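Local coordinates for protein arginase (PDB 4RHJ) that is of unknown function but keeps the arginase-deacetylase fold, having evolved without the binuclear manganese cluster of true arginases, at residues V166-R171 with N274-P279; A245-P250 with R267-I272; I284-Y289 with K310-G315. All blocks are in the same frame, centred on the assembly; numbering follows the deposited sequence.

In the fold
Following the chain from the N terminus, four strands of the sheet precede strand 163-168, where the first of these contacts begins; about a hundred residues later the turn after helix 266-274 returns to it, closing interaction 1. Interaction 2 lies wholly within that loop: after strand 239-244 the chain runs through 245-250, then helix 266-274 folds back over it. The two touch through Ser169 and Ser246 and where Phe168 packs on Leu269. Interaction 3 follows in series, closing a shorter loop between strand 281-287 and helix 303-316. Nothing crosses. Interactions 1 and 3 both reach the parallel sheet, on strands that flank 239-244, and interactions 2 and 3 meet where Leu269 and Leu270 pack against Ile311.

Interaction 1 of 3, residues V166-R171 with N274-P279; sequences VHFSAR and NGIRGP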
loop_
_atom_site.group_PDB
_atom_site.type_symbol
_atom_site.label_atom_id
_atom_site.label_comp_id
_atom_site.label_asym_id
_atom_site.label_seq_id
_atom_site.Cartn_x
_atom_site.Cartn_y
_atom_site.Cartn_z
ATOM N N VAL A 166 23.271 8.848 -4.598
ATOM C CA VAL A 166 22.283 8.347 -3.644
ATOM C C VAL A 166 21.394 7.316 -4.358
ATOM O O VAL A 166 20.541 7.689 -5.160
ATOM C CB VAL A 166 21.436 9.482 -3.043
ATOM C CG1 VAL A 166 20.351 8.919 -2.144
ATOM C CG2 VAL A 166 22.305 10.415 -2.240
ATOM N N HIS A 167 21.613 6.024 -4.086
ATOM C CA HIS A 167 20.959 4.949 -4.859
ATOM C C HIS A 167 19.822 4.265 -4.098
ATOM O O HIS A 167 20.024 3.649 -3.053
ATOM C CB HIS A 167 21.987 3.887 -5.323
ATOM C CG HIS A 167 21.390 2.772 -6.138
ATOM N ND1 HIS A 167 21.549 1.443 -5.811
ATOM C CD2 HIS A 167 20.609 2.792 -7.249
ATOM C CE1 HIS A 167 20.908 0.692 -6.692
ATOM N NE2 HIS A 167 20.335 1.487 -7.574
ATOM N N PHE A 168 18.629 4.369 -4.664
ATOM C CA PHE A 168 17.411 3.768 -4.128
ATOM C C PHE A 168 16.965 2.524 -4.887
ATOM O O PHE A 168 16.406 2.620 -5.966
ATOM C CB PHE A 168 16.249 4.770 -4.169
ATOM C CG PHE A 168 16.469 6.018 -3.357
ATOM C CD1 PHE A 168 16.168 6.045 -2.014
ATOM C CD2 PHE A 168 16.928 7.185 -3.970
ATOM C CE1 PHE A 168 16.366 7.198 -1.283
ATOM C CE2 PHE A 168 17.116 8.334 -3.260
ATOM C CZ PHE A 168 16.829 8.350 -1.915
ATOM N N SER A 169 17.146 1.359 -4.296
ATOM C CA SER A 169 16.720 0.141 -4.949
ATOM C C SER A 169 16.451 -0.940 -3.936
ATOM O O SER A 169 16.857 -0.811 -2.784
ATOM C CB SER A 169 17.781 -0.319 -5.933
ATOM O OG SER A 169 17.290 -1.376 -6.710
ATOM N N ALA A 170 15.790 -2.009 -4.367
ATOM C CA ALA A 170 15.604 -3.196 -3.535
ATOM C C ALA A 170 16.878 -4.023 -3.436
ATOM O O ALA A 170 17.059 -4.801 -2.492
ATOM C CB ALA A 170 14.496 -4.033 -4.075
ATOM N N ARG A 171 17.754 -3.857 -4.425
ATOM C CA ARG A 171 19.057 -4.531 -4.469
ATOM C C ARG A 171 20.183 -3.524 -4.626
ATOM O O ARG A 171 19.997 -2.489 -5.244
ATOM C CB ARG A 171 19.121 -5.531 -5.623
ATOM C CG ARG A 171 19.092 -4.875 -6.978
ATOM C CD ARG A 171 18.371 -5.721 -8.038
ATOM N NE ARG A 171 16.910 -5.728 -7.906
ATOM C CZ ARG A 171 16.208 -6.682 -7.292
ATOM N NH1 ARG A 171 16.833 -7.705 -6.733
ATOM N NH2 ARG A 171 14.884 -6.614 -7.229
ATOM N N ASN A 274 13.373 13.996 0.147
ATOM C CA ASN A 274 13.295 15.396 0.547
ATOM C C ASN A 274 14.562 15.782 1.302
ATOM O O ASN A 274 15.087 16.887 1.152
ATOM C CB ASN A 274 12.030 15.622 1.399
ATOM C CG ASN A 274 11.818 17.077 1.792
ATOM O OD1 ASN A 274 11.340 17.894 0.991
ATOM N ND2 ASN A 274 12.144 17.404 3.046
ATOM N N GLY A 275 15.074 14.823 2.071
ATOM C CA GLY A 275 16.207 15.032 2.951
ATOM C C GLY A 275 17.592 14.862 2.365
ATOM O O GLY A 275 18.559 14.806 3.119
ATOM N N ILE A 276 17.702 14.812 1.040
ATOM C CA ILE A 276 19.005 14.657 0.390
ATOM C C ILE A 276 19.660 16.009 0.349
ATOM O O ILE A 276 19.019 16.987 0.007
ATOM C CB ILE A 276 18.883 14.052 -1.042
ATOM C CG1 ILE A 276 18.535 12.565 -0.957
ATOM C CG2 ILE A 276 20.161 14.194 -1.824
ATOM C CD1 ILE A 276 18.310 11.902 -2.290
ATOM N N ARG A 277 20.929 16.075 0.722
ATOM C CA ARG A 277 21.622 17.355 0.801
ATOM C C ARG A 277 22.696 17.444 -0.259
ATOM O O ARG A 277 23.192 16.430 -0.734
ATOM C CB ARG A 277 22.261 17.560 2.177
ATOM C CG ARG A 277 21.323 17.559 3.353
ATOM C CD ARG A 277 20.487 18.805 3.447
ATOM N NE ARG A 277 19.307 18.514 4.242
ATOM C CZ ARG A 277 18.218 17.952 3.743
ATOM N NH1 ARG A 277 18.165 17.662 2.457
ATOM N NH2 ARG A 277 17.183 17.695 4.516
ATOM N N GLY A 278 23.063 18.660 -0.631
ATOM C CA GLY A 278 24.108 18.836 -1.620
ATOM C C GLY A 278 24.313 20.260 -2.083
ATOM O O GLY A 278 23.536 21.151 -1.740
ATOM N N PRO A 279 25.382 20.483 -2.858
ATOM C CA PRO A 279 25.709 21.789 -3.421
ATOM C C PRO A 279 24.988 21.960 -4.736
ATOM O O PRO A 279 24.869 23.078 -5.253
ATOM C CB PRO A 279 27.209 21.702 -3.632
ATOM C CG PRO A 279 27.417 20.270 -4.003
ATOM C CD PRO A 279 26.421 19.485 -3.172
#
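Val166 and Phe168 on strand 163-168 receive Ile276 from the loop that follows helix 266-274, in the arginase-deacetylase fold, where this strand belongs to the central parallel sheet. The contact across the two segments is purely apolar and depends on one methyl group. Ile276 CD1 meets Val166 CG1 tip to tip at 3.6 Å, with Val166 CB a little further back at 4.0 Å from the same CD1. Ile276 can extend this far because its CG1 lies anti to the carbonyl carbon (chi1 -73°) and the chain continues fully extended (chi2 176°). That same CD1 also lies at the edge of the Phe168 ring, in its plane, 3.9 Å from both CZ and CE2 of Phe168. All three residues are buried, and Ile276 continues the apolar surface onto Ile241 of strand 239-244.

Polar contacts gather at the two ends. On the loop, Arg277 forms a salt bridge with Asp232 through NH2. Beyond the strand, Ser169 OG is hydrogen-bonded to OD2 of Asp244, a residue seen to bind manganese in a crystal structure of this protein, although no metal is bound to this chain. Two residues on, Arg171 N makes a weak but nearly straight hydrogen bond back to Ser169 OG, 3.4 Å long with 166° at the hydrogen.

Interaction 2 of 3, residues A245-P250 with R267-I272; sequences ASVLDP and RDLLHI
Leu269, on the inner side of helix 266-274, presses into the loop 245-250 that leaves the C-terminal end of strand 239-244, the end of the sheet where arginases of this fold carry their active-site loops. The tight part is small. Leu269 CD2 is held by two methyls, with Val247 CG1 at 3.8 Å and Leu248 CD2 also at 3.8 Å. Leu248 lies across Leu269 at about a right angle, and its CD2 comes equally near Leu269 CB, at 3.8 Å. Leu269 presents CD2 here with CG anti to the backbone N (chi1 -177°), while Val247 CG1 sits in the cramped position between its own N and carbonyl carbon (chi1 80°). The loop itself is kept compact by a 3-10 turn in which Leu248 N bonds to Ala245 O at 3.2 Å. In the same turn, Ser246 N donates to Asp244 OD1 at the end of the strand.

No hydrogen bond joins loop and helix. The outer side of the helix turns elsewhere: His271 is exposed to solvent, and the partly exposed Arg267 makes a salt bridge through NH1 to Asp73 of its own chain and donates from NE to Gly262 O of the second subunit. The Arg267 guanidinium rests one face on Leu270 CD1, which sits over its centre, 3.8 Å above the plane.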
loop_
_atom_site.group_PDB
_atom_site.type_symbol
_atom_site.label_atom_id
_atom_site.label_comp_id
_atom_site.label_asym_id
_atom_site.label_seq_id
_atom_site.Cartn_x
_atom_site.Cartn_y
_atom_site.Cartn_z
ATOM N N ALA A 245 12.573 2.055 -9.228
ATOM C CA ALA A 245 11.203 1.861 -8.806
ATOM C C ALA A 245 11.071 0.612 -7.932
ATOM O O ALA A 245 10.125 0.477 -7.142
ATOM C CB ALA A 245 10.302 1.773 -10.024
ATOM N N SER A 246 12.039 -0.290 -8.056
ATOM C CA SER A 246 12.045 -1.492 -7.234
ATOM C C SER A 246 12.170 -1.139 -5.730
ATOM O O SER A 246 11.805 -1.941 -4.860
ATOM C CB SER A 246 13.179 -2.418 -7.656
ATOM O OG SER A 246 14.413 -1.933 -7.174
ATOM N N VAL A 247 12.665 0.061 -5.428
ATOM C CA VAL A 247 12.816 0.479 -4.032
ATOM C C VAL A 247 11.475 0.593 -3.316
ATOM O O VAL A 247 11.402 0.343 -2.119
ATOM C CB VAL A 247 13.561 1.842 -3.884
ATOM C CG1 VAL A 247 12.643 3.036 -4.145
ATOM C CG2 VAL A 247 14.156 1.984 -2.463
ATOM N N LEU A 248 10.417 0.970 -4.032
ATOM C CA LEU A 248 9.101 1.107 -3.407
ATOM C C LEU A 248 8.581 -0.276 -3.037
ATOM O O LEU A 248 9.276 -1.267 -3.201
ATOM C CB LEU A 248 8.123 1.831 -4.343
ATOM C CG LEU A 248 8.446 3.301 -4.630
ATOM C CD1 LEU A 248 7.545 3.914 -5.683
ATOM C CD2 LEU A 248 8.331 4.083 -3.358
ATOM N N ASP A 249 7.368 -0.354 -2.522
ATOM C CA ASP A 249 6.789 -1.659 -2.273
ATOM C C ASP A 249 6.166 -2.117 -3.595
ATOM O O ASP A 249 5.851 -1.282 -4.445
ATOM C CB ASP A 249 5.758 -1.597 -1.137
ATOM C CG ASP A 249 5.487 -2.950 -0.511
ATOM O OD1 ASP A 249 4.474 -3.568 -0.898
ATOM O OD2 ASP A 249 6.280 -3.402 0.350
ATOM N N PRO A 250 6.036 -3.437 -3.797
ATOM C CA PRO A 250 5.272 -3.914 -4.955
ATOM C C PRO A 250 3.804 -3.450 -4.906
ATOM O O PRO A 250 3.150 -3.385 -5.956
ATOM C CB PRO A 250 5.384 -5.441 -4.852
ATOM C CG PRO A 250 6.604 -5.680 -4.006
ATOM C CD PRO A 250 6.671 -4.541 -3.049
ATOM N N ARG A 267 5.142 7.703 -0.220
ATOM C CA ARG A 267 5.395 8.791 0.720
ATOM C C ARG A 267 6.730 8.603 1.441
ATOM O O ARG A 267 7.443 9.567 1.707
ATOM C CB ARG A 267 4.243 8.903 1.727
ATOM C CG ARG A 267 4.383 10.049 2.724
ATOM C CD ARG A 267 4.722 11.361 2.022
ATOM N NE ARG A 267 3.628 11.771 1.154
ATOM C CZ ARG A 267 3.602 12.904 0.458
ATOM N NH1 ARG A 267 4.612 13.764 0.511
ATOM N NH2 ARG A 267 2.549 13.183 -0.290
ATOM N N ASP A 268 7.064 7.357 1.756
ATOM C CA ASP A 268 8.345 7.008 2.367
ATOM C C ASP A 268 9.528 7.482 1.522
ATOM O O ASP A 268 10.482 8.052 2.031
ATOM C CB ASP A 268 8.451 5.489 2.587
ATOM C CG ASP A 268 7.397 4.949 3.550
ATOM O OD1 ASP A 268 6.801 5.746 4.300
ATOM O OD2 ASP A 268 7.156 3.719 3.548
ATOM N N LEU A 269 9.459 7.243 0.221
ATOM C CA LEU A 269 10.519 7.668 -0.669
ATOM C C LEU A 269 10.572 9.186 -0.750
ATOM O O LEU A 269 11.633 9.768 -0.598
ATOM C CB LEU A 269 10.318 7.056 -2.058
ATOM C CG LEU A 269 11.375 7.317 -3.133
ATOM C CD1 LEU A 269 12.794 7.082 -2.603
ATOM C CD2 LEU A 269 11.088 6.461 -4.384
ATOM N N LEU A 270 9.419 9.822 -0.934
ATOM C CA LEU A 270 9.331 11.277 -1.031
ATOM C C LEU A 270 9.911 11.973 0.214
ATOM O O LEU A 270 10.511 13.038 0.113
ATOM C CB LEU A 270 7.872 11.709 -1.264
ATOM C CG LEU A 270 7.185 11.411 -2.609
ATOM C CD1 LEU A 270 5.676 11.808 -2.617
ATOM C CD2 LEU A 270 7.918 12.059 -3.789
ATOM N N HIS A 271 9.750 11.355 1.380
ATOM C CA HIS A 271 10.332 11.863 2.637
ATOM C C HIS A 271 11.847 11.790 2.614
ATOM O O HIS A 271 12.540 12.772 2.803
ATOM C CB HIS A 271 9.796 11.063 3.841
ATOM C CG HIS A 271 10.330 11.519 5.163
ATOM N ND1 HIS A 271 9.670 12.434 5.949
ATOM C CD2 HIS A 271 11.463 11.194 5.831
ATOM C CE1 HIS A 271 10.374 12.654 7.050
ATOM N NE2 HIS A 271 11.469 11.922 6.997
ATOM N N ILE A 272 12.360 10.597 2.394
ATOM C CA ILE A 272 13.788 10.374 2.379
ATOM C C ILE A 272 14.426 11.162 1.251
ATOM O O ILE A 272 15.489 11.726 1.428
ATOM C CB ILE A 272 14.079 8.875 2.261
ATOM C CG1 ILE A 272 13.475 8.151 3.461
ATOM C CG2 ILE A 272 15.574 8.593 2.163
ATOM C CD1 ILE A 272 13.636 6.659 3.424
#

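Interaction 3 of 3, residues I284-Y289 with K310-G315; sequences IDVYGY and KIIKEG
Strand 284-287 and helix 310-315 run almost exactly antiparallel, 175° between their directions, with axes 9.8 Å apart at closest approach; the backbones come nearest at Val286 and Ile312, whose CA atoms are 7.1 Å apart. Two side chains of the strand face the helix. Val286 meets two isoleucines of the helix, one with each methyl: its CG1 approaches Ile311 CG2 at 4.2 Å, the side chains crossing at a slant, and its other branch, CG2, lies 4.3 Å from Ile312 CG1. These are relaxed van der Waals contacts. Ile311 offers only its CG2 branch to the strand; CG1, anti to the carbonyl carbon (chi1 -73°), carries the longer branch off toward helix 266-274, where Ile311 CD1 packs on Leu269 CD2. One isoleucine thus stitches the two neighbouring helices together while keeping a methyl on the sheet.

Closer to the end of the helix the fit is tighter. Ile284 extends its CD1 to within 3.1 Å of Gly315 O, a short approach of a methyl to a backbone carbonyl. The Asp285 and Tyr287 side chains leave from the other side of the strand. Tyr287 OH is hydrogen-bonded to His167 NE2, and Tyr287 O accepts a bond from Ala245 N, linking the strand end to the loop near Asp244. A helix laid antiparallel over the strand it follows, with branched aliphatic residues at the interface, is the beta-alpha unit of a layered alpha/beta protein, here the parallel sheet of the arginase-deacetylase fold with one of its covering helices.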
loop_
_atom_site.group_PDB
_atom_site.type_symbol
_atom_site.label_atom_id
_atom_site.label_comp_id
_atom_site.label_asym_id
_atom_site.label_seq_id
_atom_site.Cartn_x
_atom_site.Cartn_y
_atom_site.Cartn_z
ATOM N N ILE A 284 19.534 12.953 -12.501
ATOM C CA ILE A 284 18.538 12.046 -11.928
ATOM C C ILE A 284 18.068 11.008 -12.957
ATOM O O ILE A 284 17.652 11.349 -14.058
ATOM C CB ILE A 284 17.302 12.822 -11.389
ATOM C CG1 ILE A 284 17.707 13.869 -10.347
ATOM C CG2 ILE A 284 16.265 11.869 -10.783
ATOM C CD1 ILE A 284 16.598 14.799 -9.997
ATOM N N ASP A 285 18.144 9.743 -12.581
ATOM C CA ASP A 285 17.722 8.663 -13.448
ATOM C C ASP A 285 16.634 7.885 -12.767
ATOM O O ASP A 285 16.877 7.191 -11.777
ATOM C CB ASP A 285 18.876 7.711 -13.810
ATOM C CG ASP A 285 18.423 6.554 -14.715
ATOM O OD1 ASP A 285 17.440 6.726 -15.468
ATOM O OD2 ASP A 285 19.044 5.481 -14.679
ATOM N N VAL A 286 15.429 7.996 -13.290
ATOM C CA VAL A 286 14.353 7.223 -12.709
ATOM C C VAL A 286 13.956 6.097 -13.649
ATOM O O VAL A 286 13.437 6.347 -14.731
ATOM C CB VAL A 286 13.148 8.097 -12.380
ATOM C CG1 VAL A 286 12.256 7.372 -11.403
ATOM C CG2 VAL A 286 13.620 9.407 -11.767
ATOM N N TYR A 287 14.185 4.860 -13.195
ATOM C CA TYR A 287 14.153 3.654 -14.022
ATOM C C TYR A 287 13.465 2.478 -13.338
ATOM O O TYR A 287 12.984 2.605 -12.220
ATOM C CB TYR A 287 15.574 3.246 -14.386
ATOM C CG TYR A 287 16.454 2.902 -13.194
ATOM C CD1 TYR A 287 17.150 3.889 -12.500
ATOM C CD2 TYR A 287 16.597 1.587 -12.777
ATOM C CE1 TYR A 287 17.968 3.565 -11.427
ATOM C CE2 TYR A 287 17.405 1.258 -11.721
ATOM C CZ TYR A 287 18.089 2.243 -11.037
ATOM O OH TYR A 287 18.892 1.896 -9.962
ATOM N N GLY A 288 13.433 1.330 -14.010
ATOM C CA GLY A 288 12.886 0.115 -13.414
ATOM C C GLY A 288 11.444 -0.199 -13.756
ATOM O O GLY A 288 10.902 -1.215 -13.332
ATOM N N TYR A 289 10.833 0.677 -14.545
ATOM C CA TYR A 289 9.423 0.609 -14.842
ATOM C C TYR A 289 9.174 -0.007 -16.214
ATOM O O TYR A 289 9.751 0.386 -17.218
ATOM C CB TYR A 289 8.798 2.013 -14.750
ATOM C CG TYR A 289 7.468 2.141 -15.449
ATOM C CD1 TYR A 289 6.318 1.573 -14.913
ATOM C CD2 TYR A 289 7.361 2.809 -16.667
ATOM C CE1 TYR A 289 5.101 1.680 -15.572
ATOM C CE2 TYR A 289 6.133 2.925 -17.333
ATOM C CZ TYR A 289 5.006 2.358 -16.773
ATOM O OH TYR A 289 3.787 2.465 -17.414
ATOM N N LYS A 310 4.760 11.025 -9.836
ATOM C CA LYS A 310 5.014 11.838 -8.652
ATOM C C LYS A 310 6.503 11.906 -8.325
ATOM O O LYS A 310 7.023 12.976 -8.039
ATOM C CB LYS A 310 4.251 11.277 -7.452
ATOM C CG LYS A 310 4.320 12.125 -6.177
ATOM C CD LYS A 310 3.672 13.484 -6.346
ATOM C CE LYS A 310 3.578 14.212 -5.003
ATOM N NZ LYS A 310 2.842 15.510 -5.105
ATOM N N ILE A 311 7.185 10.768 -8.379
ATOM C CA ILE A 311 8.585 10.688 -7.954
ATOM C C ILE A 311 9.452 11.613 -8.781
ATOM O O ILE A 311 10.319 12.282 -8.235
ATOM C CB ILE A 311 9.149 9.234 -8.050
ATOM C CG1 ILE A 311 8.557 8.343 -6.938
ATOM C CG2 ILE A 311 10.674 9.221 -8.011
ATOM C CD1 ILE A 311 8.698 8.916 -5.514
ATOM N N ILE A 312 9.194 11.674 -10.086
ATOM C CA ILE A 312 9.972 12.532 -11.004
ATOM C C ILE A 312 9.759 14.019 -10.706
ATOM O O ILE A 312 10.711 14.803 -10.696
ATOM C CB ILE A 312 9.605 12.270 -12.496
ATOM C CG1 ILE A 312 9.750 10.789 -12.871
ATOM C CG2 ILE A 312 10.443 13.147 -13.427
ATOM C CD1 ILE A 312 8.885 10.359 -14.053
ATOM N N LYS A 313 8.499 14.398 -10.504
ATOM C CA LYS A 313 8.131 15.755 -10.097
ATOM C C LYS A 313 8.990 16.246 -8.943
ATOM O O LYS A 313 9.726 17.215 -9.071
ATOM C CB LYS A 313 6.648 15.826 -9.696
ATOM C CG LYS A 313 6.228 17.191 -9.124
ATOM C CD LYS A 313 4.785 17.563 -9.461
ATOM C CE LYS A 313 3.805 16.588 -8.910
ATOM N NZ LYS A 313 2.414 17.066 -9.099
ATOM N N GLU A 314 8.910 15.555 -7.816
ATOM C CA GLU A 314 9.574 16.026 -6.611
ATOM C C GLU A 314 11.088 15.782 -6.642
ATOM O O GLU A 314 11.824 16.254 -5.766
ATOM C CB GLU A 314 8.927 15.388 -5.392
ATOM C CG GLU A 314 7.387 15.489 -5.403
ATOM C CD GLU A 314 6.840 16.911 -5.242
ATOM O OE1 GLU A 314 7.598 17.824 -4.875
ATOM O OE2 GLU A 314 5.630 17.113 -5.464
ATOM N N GLY A 315 11.544 15.076 -7.672
ATOM C CA GLY A 315 12.955 14.972 -7.971
ATOM C C GLY A 315 13.457 16.214 -8.680
ATOM O O GLY A 315 14.600 16.634 -8.495
#